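PDB 7BFK: angiogenin-1 from Salmo salar, which probably cleaves RNA as a secreted endonuclease of the pancreatic ribonuclease family. Local coordinates for residues T45-N50 with K74-V79. Numbering follows the deposited sequence.
Sequences TFILAN and KPFSVV
Phe46 and Val79 form a hydrogen-bonded antiparallel pair, bonded in both directions: Phe46 N donates to Val79 O at 2.8 Å, almost straight at 177°, and Val79 N returns a bond to Phe46 O at 3.0 Å. Ile47 and Val78 follow as a non-hydrogen-bonded pair, and Leu48 N then reaches Ser77 O at 2.9 Å, from a little off the carbonyl plane. There the ladder changes character, because the 45-50 chain peels away and a water fills in, donating to Leu48 O and accepting from Ser77 N. Weaker CA-H...O contacts from Thr45 and Val78 supplement the Val79 and Phe46 carbonyls.

The side-chain contacts fall into two groups. In the first, Ile47 CG2 presses on the ring of Phe76, 3.4 Å from CD2; a chi1 of -52° sets this methyl anti to the backbone N. Ala49 CB meets the same ring at its edge, 3.7 Å from CD2. Ile47 also touches Val54 and Phe76 touches Gln53, both of helix 51-55, and an alanine in place of Phe76 would probably leave Ile47 CG2 and Ala49 CB without their shared partner and open a gap beside Gln53. In the second, Leu48 CD1 touches Val79 CG2 at 4.0 Å. The Phe46 ring, for its part, has the carbonyl oxygen of Val79 in its plane, at the edge.

Thr45 also hydrogen-bonds outward, OG1 to Asp120 and its carbonyl oxygen to His14. The contact thus joins strands 43-47 and 76-85 of the ribonuclease A-type sheet: direct backbone bonds fix their register, a water bridges their divergence, Ile47 carries the apolar packing on to helix 51-55, and Phe76 extends it to Val103 of strand 93-108.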
loop_
_atom_site.group_PDB
_atom_site.type_symbol
_atom_site.label_atom_id
_atom_site.label_comp_id
_atom_site.label_asym_id
_atom_site.label_seq_id
_atom_site.Cartn_x
_atom_site.Cartn_y
_atom_site.Cartn_z
ATOM N N THR A 45 0.074 -0.749 -4.339
ATOM C CA THR A 45 -0.159 -2.119 -3.842
ATOM C C THR A 45 -1.099 -2.063 -2.620
ATOM O O THR A 45 -0.799 -1.317 -1.646
ATOM C CB THR A 45 1.173 -2.809 -3.543
ATOM O OG1 THR A 45 2.048 -2.640 -4.668
ATOM C CG2 THR A 45 1.007 -4.265 -3.198
ATOM N N PHE A 46 -2.152 -2.858 -2.673
ATOM C CA PHE A 46 -3.175 -3.033 -1.614
ATOM C C PHE A 46 -3.001 -4.403 -0.959
ATOM O O PHE A 46 -2.845 -5.395 -1.673
ATOM C CB PHE A 46 -4.578 -2.887 -2.209
ATOM C CG PHE A 46 -4.843 -1.554 -2.858
ATOM C CD1 PHE A 46 -4.539 -1.350 -4.195
ATOM C CD2 PHE A 46 -5.391 -0.501 -2.134
ATOM C CE1 PHE A 46 -4.780 -0.124 -4.796
ATOM C CE2 PHE A 46 -5.618 0.730 -2.733
ATOM C CZ PHE A 46 -5.306 0.915 -4.063
ATOM N N ILE A 47 -2.996 -4.431 0.374
ATOM C CA ILE A 47 -2.908 -5.675 1.188
ATOM C C ILE A 47 -4.329 -6.104 1.569
ATOM O O ILE A 47 -5.075 -5.286 2.124
ATOM C CB ILE A 47 -2.038 -5.467 2.433
ATOM C CG1 ILE A 47 -0.667 -4.882 2.088
ATOM C CG2 ILE A 47 -1.904 -6.771 3.198
ATOM C CD1 ILE A 47 0.049 -4.336 3.282
ATOM N N LEU A 48 -4.678 -7.355 1.312
ATOM C CA LEU A 48 -6.017 -7.897 1.664
ATOM C C LEU A 48 -5.933 -8.506 3.061
ATOM O O LEU A 48 -5.786 -9.714 3.156
ATOM C CB LEU A 48 -6.452 -8.916 0.604
ATOM C CG LEU A 48 -7.012 -8.317 -0.690
ATOM C CD1 LEU A 48 -5.986 -7.469 -1.414
ATOM C CD2 LEU A 48 -7.548 -9.400 -1.628
ATOM N N ALA A 49 -6.036 -7.674 4.096
ATOM C CA ALA A 49 -5.880 -8.073 5.502
ATOM C C ALA A 49 -6.510 -7.022 6.416
ATOM O O ALA A 49 -6.895 -5.946 5.923
ATOM C CB ALA A 49 -4.407 -8.247 5.804
ATOM N N ASN A 50 -6.630 -7.340 7.698
ATOM C CA ASN A 50 -7.159 -6.382 8.693
ATOM C C ASN A 50 -5.961 -5.599 9.222
ATOM O O ASN A 50 -4.828 -6.070 9.179
ATOM C CB ASN A 50 -8.046 -7.067 9.736
ATOM C CG ASN A 50 -7.324 -7.644 10.937
ATOM O OD1 ASN A 50 -6.104 -7.596 11.037
ATOM N ND2 ASN A 50 -8.091 -8.187 11.874
ATOM N N LYS A 74 5.039 -13.567 7.181
ATOM C CA LYS A 74 4.016 -14.359 6.462
ATOM C C LYS A 74 3.645 -13.623 5.186
ATOM O O LYS A 74 3.706 -12.399 5.123
ATOM C CB LYS A 74 2.818 -14.657 7.368
ATOM C CG LYS A 74 3.163 -15.511 8.582
ATOM C CD LYS A 74 1.971 -16.021 9.349
ATOM C CE LYS A 74 1.234 -17.137 8.638
ATOM N NZ LYS A 74 2.037 -18.384 8.580
ATOM N N PRO A 75 3.287 -14.358 4.125
ATOM C CA PRO A 75 2.828 -13.744 2.890
ATOM C C PRO A 75 1.387 -13.238 3.043
ATOM O O PRO A 75 0.649 -13.772 3.858
ATOM C CB PRO A 75 2.911 -14.894 1.887
ATOM C CG PRO A 75 2.631 -16.113 2.729
ATOM C CD PRO A 75 3.292 -15.834 4.061
ATOM N N PHE A 76 1.032 -12.228 2.258
ATOM C CA PHE A 76 -0.302 -11.608 2.198
ATOM C C PHE A 76 -0.845 -11.716 0.770
ATOM O O PHE A 76 -0.038 -11.778 -0.187
ATOM C CB PHE A 76 -0.225 -10.120 2.593
ATOM C CG PHE A 76 -0.014 -9.854 4.055
ATOM C CD1 PHE A 76 1.259 -9.855 4.603
ATOM C CD2 PHE A 76 -1.094 -9.639 4.902
ATOM C CE1 PHE A 76 1.441 -9.620 5.956
ATOM C CE2 PHE A 76 -0.902 -9.403 6.258
ATOM C CZ PHE A 76 0.364 -9.401 6.779
ATOM N N SER A 77 -2.166 -11.804 0.617
ATOM C CA SER A 77 -2.829 -11.600 -0.685
ATOM C C SER A 77 -2.730 -10.113 -0.975
ATOM O O SER A 77 -3.064 -9.323 -0.071
ATOM C CB SER A 77 -4.269 -12.027 -0.718
ATOM O OG SER A 77 -4.365 -13.422 -0.780
ATOM N N VAL A 78 -2.267 -9.753 -2.162
ATOM C CA VAL A 78 -2.150 -8.327 -2.555
ATOM C C VAL A 78 -2.783 -8.148 -3.925
ATOM O O VAL A 78 -2.911 -9.129 -4.691
ATOM C CB VAL A 78 -0.685 -7.835 -2.539
ATOM C CG1 VAL A 78 -0.063 -7.959 -1.157
ATOM C CG2 VAL A 78 0.169 -8.549 -3.572
ATOM N N VAL A 79 -3.195 -6.923 -4.185
ATOM C CA VAL A 79 -3.657 -6.444 -5.504
ATOM C C VAL A 79 -2.727 -5.290 -5.860
ATOM O O VAL A 79 -2.587 -4.372 -5.029
ATOM C CB VAL A 79 -5.136 -6.018 -5.505
ATOM C CG1 VAL A 79 -5.463 -5.219 -6.756
ATOM C CG2 VAL A 79 -6.071 -7.226 -5.360
HETATM O O HOH W 1 -3.664 -11.592 3.070
#